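Local coordinates for protein small COPII coat GTPase SAR1 (Encephalitozoon cuniculi, PDB 6VS4) that belongs to the ADP-ribosylation factor family of small P-loop GTPases and binds guanosine-5'-diphosphate, with a magnesium ion nearby, at residues K147-G152 with Y190-S195; G109-V114 with P140-M145. All coordinates share one frame; numbering follows the deposited sequence.

Interaction 1 (K147-G152 with Y190-S195); sequences KIDLEG and YVTITS. With GDP (guanosine-5'-diphosphate), chain D.
Lys147 and Thr192 bring the two loops together with their CA atoms 4.8 Å apart, and beside them a straight but weak bond runs from Ile148 N to Val191 O at 3.5 Å. Ile148 lays CG1 against the hydroxyl of Thr192, while its CG2 packs on Tyr190 CB at 4.2 Å. Next to it, Asp149 and Thr192 meet at about a right angle: Thr192 OG1 donates to Asp149 OD1 at 3.2 Å, arriving on the anti side and 34° out of the carboxylate plane. This carboxylate reads the guanine edge of GDP with both oxygens, OD1 taking GDP N1 at 3.0 Å and OD2 taking GDP N2 at 3.1 Å. With Asn146 before them, Lys147, Ile148 and Asp149 spell the NKxD motif by which P-loop GTPases recognise guanine, and residues 192-194 come from the loop that completes the base pocket. There Ile193 N, also bonded to Asn146 OD1, makes a weak bond to GDP O6. The base itself is sandwiched. Extended beyond CG, the Lys147 chain runs over one face, CG lying 3.5 Å from GDP C6, and Thr194 covers the opposite face with CG2 and OG1. The same extension carries Lys147 NZ to the ribose, 3.2 Å from GDP O4', where Asn49 O and the carboxylate of Asp115 also hold the ammonium group.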
loop_
_atom_site.group_PDB
_atom_site.type_symbol
_atom_site.label_atom_id
_atom_site.label_comp_id
_atom_site.label_asym_id
_atom_site.label_seq_id
_atom_site.Cartn_x
_atom_site.Cartn_y
_atom_site.Cartn_z
ATOM N N LYS A 147 17.037 -23.746 -5.415
ATOM C CA LYS A 147 16.571 -24.387 -4.184
ATOM C C LYS A 147 17.609 -24.325 -3.064
ATOM O O LYS A 147 17.662 -25.214 -2.211
ATOM C CB LYS A 147 16.144 -25.837 -4.428
ATOM C CG LYS A 147 15.165 -26.004 -5.579
ATOM C CD LYS A 147 14.355 -27.265 -5.405
ATOM C CE LYS A 147 13.525 -27.572 -6.624
ATOM N NZ LYS A 147 12.915 -28.913 -6.489
ATOM N N ILE A 148 18.416 -23.259 -3.022
ATOM C CA ILE A 148 19.413 -23.144 -1.968
ATOM C C ILE A 148 18.770 -23.013 -0.598
ATOM O O ILE A 148 19.433 -23.263 0.416
ATOM C CB ILE A 148 20.364 -21.963 -2.231
ATOM C CG1 ILE A 148 19.613 -20.630 -2.121
ATOM C CG2 ILE A 148 21.068 -22.129 -3.588
ATOM C CD1 ILE A 148 20.484 -19.426 -2.368
ATOM N N ASP A 149 17.488 -22.630 -0.536
ATOM C CA ASP A 149 16.783 -22.588 0.744
ATOM C C ASP A 149 16.702 -23.969 1.394
ATOM O O ASP A 149 16.635 -24.070 2.624
ATOM C CB ASP A 149 15.373 -22.007 0.564
ATOM C CG ASP A 149 14.530 -22.801 -0.427
ATOM O OD1 ASP A 149 14.953 -22.945 -1.591
ATOM O OD2 ASP A 149 13.447 -23.290 -0.042
ATOM N N LEU A 150 16.696 -25.041 0.593
ATOM C CA LEU A 150 16.641 -26.386 1.160
ATOM C C LEU A 150 17.934 -26.768 1.868
ATOM O O LEU A 150 17.932 -27.715 2.666
ATOM C CB LEU A 150 16.293 -27.399 0.070
ATOM C CG LEU A 150 14.916 -27.169 -0.567
ATOM C CD1 LEU A 150 14.583 -28.227 -1.609
ATOM C CD2 LEU A 150 13.846 -27.134 0.515
ATOM N N GLU A 151 19.034 -26.063 1.595
ATOM C CA GLU A 151 20.273 -26.214 2.351
ATOM C C GLU A 151 20.405 -25.179 3.455
ATOM O O GLU A 151 21.467 -25.085 4.079
ATOM C CB GLU A 151 21.485 -26.140 1.422
ATOM C CG GLU A 151 21.492 -27.233 0.376
ATOM C CD GLU A 151 21.393 -28.612 1.004
ATOM O OE1 GLU A 151 22.174 -28.917 1.936
ATOM O OE2 GLU A 151 20.519 -29.390 0.570
ATOM N N GLY A 152 19.357 -24.392 3.693
ATOM C CA GLY A 152 19.383 -23.326 4.676
ATOM C C GLY A 152 20.145 -22.087 4.261
ATOM O O GLY A 152 20.499 -21.273 5.119
ATOM N N TYR A 190 23.390 -18.439 -7.645
ATOM C CA TYR A 190 22.768 -19.192 -6.561
ATOM C C TYR A 190 21.481 -18.482 -6.159
ATOM O O TYR A 190 21.512 -17.314 -5.753
ATOM C CB TYR A 190 23.729 -19.344 -5.379
ATOM C CG TYR A 190 25.046 -19.947 -5.810
ATOM C CD1 TYR A 190 25.249 -21.318 -5.760
ATOM C CD2 TYR A 190 26.066 -19.150 -6.313
ATOM C CE1 TYR A 190 26.440 -21.880 -6.175
ATOM C CE2 TYR A 190 27.247 -19.694 -6.734
ATOM C CZ TYR A 190 27.437 -21.064 -6.663
ATOM O OH TYR A 190 28.625 -21.608 -7.081
ATOM N N VAL A 191 20.352 -19.176 -6.310
ATOM C CA VAL A 191 19.036 -18.561 -6.217
ATOM C C VAL A 191 18.069 -19.497 -5.500
ATOM O O VAL A 191 18.301 -20.701 -5.377
ATOM C CB VAL A 191 18.475 -18.203 -7.616
ATOM C CG1 VAL A 191 19.355 -17.172 -8.323
ATOM C CG2 VAL A 191 18.342 -19.454 -8.466
ATOM N N THR A 192 16.973 -18.912 -5.022
ATOM C CA THR A 192 15.759 -19.628 -4.622
ATOM C C THR A 192 14.645 -19.019 -5.464
ATOM O O THR A 192 14.175 -17.913 -5.182
ATOM C CB THR A 192 15.444 -19.508 -3.132
ATOM O OG1 THR A 192 16.402 -20.244 -2.366
ATOM C CG2 THR A 192 14.061 -20.062 -2.840
ATOM N N ILE A 193 14.249 -19.738 -6.514
ATOM C CA ILE A 193 13.338 -19.175 -7.499
ATOM C C ILE A 193 11.965 -18.935 -6.888
ATOM O O ILE A 193 11.263 -18.000 -7.283
ATOM C CB ILE A 193 13.290 -20.100 -8.727
ATOM C CG1 ILE A 193 14.611 -19.984 -9.490
ATOM C CG2 ILE A 193 12.115 -19.757 -9.637
ATOM C CD1 ILE A 193 14.771 -20.971 -10.626
ATOM N N THR A 194 11.574 -19.735 -5.894
ATOM C CA THR A 194 10.259 -19.594 -5.276
ATOM C C THR A 194 10.187 -18.527 -4.186
ATOM O O THR A 194 9.094 -18.277 -3.675
ATOM C CB THR A 194 9.801 -20.925 -4.691
ATOM O OG1 THR A 194 10.831 -21.446 -3.844
ATOM C CG2 THR A 194 9.506 -21.908 -5.816
ATOM N N SER A 195 11.302 -17.935 -3.769
ATOM C CA SER A 195 11.207 -16.902 -2.748
ATOM C C SER A 195 10.684 -15.599 -3.352
ATOM O O SER A 195 10.819 -15.333 -4.552
ATOM C CB SER A 195 12.560 -16.658 -2.081
ATOM O OG SER A 195 13.384 -15.845 -2.895
HETATM P PB GDP D . 10.481 -28.618 -13.786
HETATM O O1B GDP D . 10.334 -30.140 -13.962
HETATM O O2B GDP D . 9.582 -27.846 -14.707
HETATM O O3B GDP D . 11.964 -28.265 -13.918
HETATM O O3A GDP D . 10.116 -28.286 -12.276
HETATM P PA GDP D . 9.059 -27.328 -11.581
HETATM O O1A GDP D . 7.695 -27.977 -11.755
HETATM O O2A GDP D . 9.191 -25.937 -12.059
HETATM O "O5'" GDP D . 9.403 -27.430 -10.026
HETATM C "C5'" GDP D . 9.285 -28.639 -9.247
HETATM C "C4'" GDP D . 9.035 -28.281 -7.804
HETATM O "O4'" GDP D . 10.173 -27.559 -7.281
HETATM C "C3'" GDP D . 7.801 -27.408 -7.545
HETATM O "O3'" GDP D . 7.009 -27.923 -6.481
HETATM C "C2'" GDP D . 8.400 -26.043 -7.192
HETATM O "O2'" GDP D . 7.571 -25.339 -6.277
HETATM C "C1'" GDP D . 9.700 -26.468 -6.518
HETATM N N9 GDP D . 10.738 -25.427 -6.490
HETATM C C8 GDP D . 11.218 -24.682 -7.537
HETATM N N7 GDP D . 12.140 -23.820 -7.176
HETATM C C5 GDP D . 12.268 -24.005 -5.809
HETATM C C6 GDP D . 13.082 -23.335 -4.831
HETATM O O6 GDP D . 13.912 -22.452 -5.031
HETATM N N1 GDP D . 12.865 -23.815 -3.556
HETATM C C2 GDP D . 12.004 -24.829 -3.232
HETATM N N2 GDP D . 11.932 -25.173 -1.944
HETATM N N3 GDP D . 11.251 -25.465 -4.125
HETATM C C4 GDP D . 11.418 -24.998 -5.377
#

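Interaction 2 (G109-V114 with P140-M145); sequences GIVFIV and PVVVLM
A beta-alpha-beta unit of the P-loop fold sets the parallel strands 109-114 and 141-145 side by side in the sheet, between strands 40-47 and 186-190, Ile110 paired with Val141 and Val114 with Met145, their axes 22° apart. Five backbone bonds alternate across the pair, beginning with Ile110 N to Pro140 O at 3.1 Å and ending with Val114 N to Leu144 O at 2.9 Å. Between them Phe112 uses both its polar backbone atoms, its N reaching Val142 O and its O receiving Leu144 N at 2.8 Å. Val143 CA adds a C-H...O contact to that same Phe112 oxygen. On one face Val111 and Val142 point the same way, with CG2 of Val111 3.7 Å from CG1 of Val142. That methyl of Val142 is set between its own backbone N and carbonyl carbon (chi1 67°), which also brings it to 3.4 Å from Ile110 O. Leu144 reaches back diagonally to place CD1 3.7 Å from Val111 CG1. On the other face Ile110 and Val141 lie alongside each other, as do Val114 and Met145; a bend at chi2 (-74°) turns the Met145 thioether back, SD resting 4.0 Å from Val114 CB. Phe112 instead sends its ring away from the partner strand to meet Tyr129 edge to face. Helix 122-135 covers Ile110, Phe112 and Val114, strand 40-47 bonds the other edge of 109-114 through Gly109, Val111 and Ile113, and strand 186-190 flanks 141-145, its Phe189 packing on Val142 and Leu144.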
loop_
_atom_site.group_PDB
_atom_site.type_symbol
_atom_site.label_atom_id
_atom_site.label_comp_id
_atom_site.label_asym_id
_atom_site.label_seq_id
_atom_site.Cartn_x
_atom_site.Cartn_y
_atom_site.Cartn_z
ATOM N N GLY A 109 20.573 -18.026 -26.206
ATOM C CA GLY A 109 21.092 -18.154 -24.859
ATOM C C GLY A 109 20.438 -19.314 -24.152
ATOM O O GLY A 109 19.366 -19.783 -24.543
ATOM N N ILE A 110 21.097 -19.771 -23.096
ATOM C CA ILE A 110 20.644 -20.925 -22.338
ATOM C C ILE A 110 20.566 -20.559 -20.864
ATOM O O ILE A 110 21.468 -19.909 -20.323
ATOM C CB ILE A 110 21.568 -22.141 -22.564
ATOM C CG1 ILE A 110 21.392 -22.653 -23.996
ATOM C CG2 ILE A 110 21.287 -23.230 -21.536
ATOM C CD1 ILE A 110 22.509 -23.517 -24.487
ATOM N N VAL A 111 19.472 -20.960 -20.227
ATOM C CA VAL A 111 19.334 -20.939 -18.779
ATOM C C VAL A 111 19.297 -22.392 -18.317
ATOM O O VAL A 111 18.333 -23.118 -18.587
ATOM C CB VAL A 111 18.084 -20.163 -18.345
ATOM C CG1 VAL A 111 17.937 -20.158 -16.836
ATOM C CG2 VAL A 111 18.166 -18.754 -18.870
ATOM N N PHE A 112 20.355 -22.823 -17.640
ATOM C CA PHE A 112 20.471 -24.185 -17.141
ATOM C C PHE A 112 20.244 -24.173 -15.634
ATOM O O PHE A 112 20.945 -23.460 -14.906
ATOM C CB PHE A 112 21.839 -24.777 -17.478
ATOM C CG PHE A 112 21.933 -26.254 -17.232
ATOM C CD1 PHE A 112 22.270 -26.744 -15.981
ATOM C CD2 PHE A 112 21.681 -27.158 -18.250
ATOM C CE1 PHE A 112 22.356 -28.115 -15.752
ATOM C CE2 PHE A 112 21.763 -28.530 -18.026
ATOM C CZ PHE A 112 22.102 -29.007 -16.778
ATOM N N ILE A 113 19.266 -24.952 -15.172
ATOM C CA ILE A 113 18.812 -24.925 -13.786
ATOM C C ILE A 113 19.136 -26.251 -13.110
ATOM O O ILE A 113 18.854 -27.323 -13.663
ATOM C CB ILE A 113 17.307 -24.625 -13.707
ATOM C CG1 ILE A 113 17.006 -23.317 -14.447
ATOM C CG2 ILE A 113 16.873 -24.526 -12.266
ATOM C CD1 ILE A 113 15.563 -22.848 -14.326
ATOM N N VAL A 114 19.698 -26.180 -11.900
ATOM C CA VAL A 114 20.069 -27.352 -11.115
ATOM C C VAL A 114 19.396 -27.277 -9.749
ATOM O O VAL A 114 19.409 -26.227 -9.098
ATOM C CB VAL A 114 21.601 -27.459 -10.950
ATOM C CG1 VAL A 114 21.977 -28.648 -10.047
ATOM C CG2 VAL A 114 22.283 -27.562 -12.296
ATOM N N PRO A 140 25.889 -18.103 -24.874
ATOM C CA PRO A 140 26.172 -17.994 -23.439
ATOM C C PRO A 140 25.262 -18.898 -22.613
ATOM O O PRO A 140 24.096 -19.126 -22.943
ATOM C CB PRO A 140 25.906 -16.516 -23.138
ATOM C CG PRO A 140 24.978 -16.064 -24.235
ATOM C CD PRO A 140 25.395 -16.839 -25.446
ATOM N N VAL A 141 25.814 -19.423 -21.527
ATOM C CA VAL A 141 25.094 -20.315 -20.628
ATOM C C VAL A 141 25.118 -19.695 -19.240
ATOM O O VAL A 141 26.192 -19.495 -18.661
ATOM C CB VAL A 141 25.707 -21.728 -20.594
ATOM C CG1 VAL A 141 24.954 -22.605 -19.599
ATOM C CG2 VAL A 141 25.707 -22.363 -21.979
ATOM N N VAL A 142 23.944 -19.394 -18.706
ATOM C CA VAL A 142 23.814 -18.986 -17.316
ATOM C C VAL A 142 23.274 -20.172 -16.529
ATOM O O VAL A 142 22.328 -20.842 -16.964
ATOM C CB VAL A 142 22.933 -17.726 -17.169
ATOM C CG1 VAL A 142 21.490 -17.988 -17.546
ATOM C CG2 VAL A 142 23.022 -17.201 -15.760
ATOM N N VAL A 143 23.922 -20.480 -15.410
ATOM C CA VAL A 143 23.563 -21.619 -14.576
ATOM C C VAL A 143 22.924 -21.108 -13.292
ATOM O O VAL A 143 23.513 -20.292 -12.571
ATOM C CB VAL A 143 24.781 -22.503 -14.272
ATOM C CG1 VAL A 143 24.388 -23.611 -13.317
ATOM C CG2 VAL A 143 25.316 -23.084 -15.553
ATOM N N LEU A 144 21.718 -21.586 -13.011
ATOM C CA LEU A 144 21.017 -21.274 -11.776
ATOM C C LEU A 144 21.117 -22.477 -10.851
ATOM O O LEU A 144 20.507 -23.517 -11.106
ATOM C CB LEU A 144 19.561 -20.903 -12.052
ATOM C CG LEU A 144 19.348 -19.709 -13.002
ATOM C CD1 LEU A 144 17.866 -19.370 -13.174
ATOM C CD2 LEU A 144 20.123 -18.514 -12.516
ATOM N N MET A 145 21.918 -22.353 -9.804
ATOM C CA MET A 145 21.883 -23.330 -8.720
ATOM C C MET A 145 20.674 -22.975 -7.862
ATOM O O MET A 145 20.691 -21.995 -7.112
ATOM C CB MET A 145 23.189 -23.316 -7.931
ATOM C CG MET A 145 24.417 -23.727 -8.746
ATOM S SD MET A 145 24.517 -25.497 -9.099
ATOM C CE MET A 145 26.057 -25.597 -10.004
#

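In the fold
Interaction 2 pairs two neighbouring parallel strands of the sheet, and interaction 1 joins the loops that follow strands 141-146 and 186-190, the common plan of P-loop proteins, in which the ligand sits at the C-terminal ends of parallel strands. Their centres are 15 Å apart, yet they join directly: Val191 N lies 3.0 Å from Met145 O, a probable hydrogen bond, and Tyr190 CD1 packs 3.6 Å from Met145 CB. Ile193 CD1 meets Ile113 CD1 at 4.2 Å, linking the base-binding loop to strand 109-115. The base and ribose of GDP meet interaction 1, while the Ile113 side chain stays about 6 Å from the ligand. The magnesium ion lies about 10 Å from the Ile113 side chain and about 11 Å from that of Lys147.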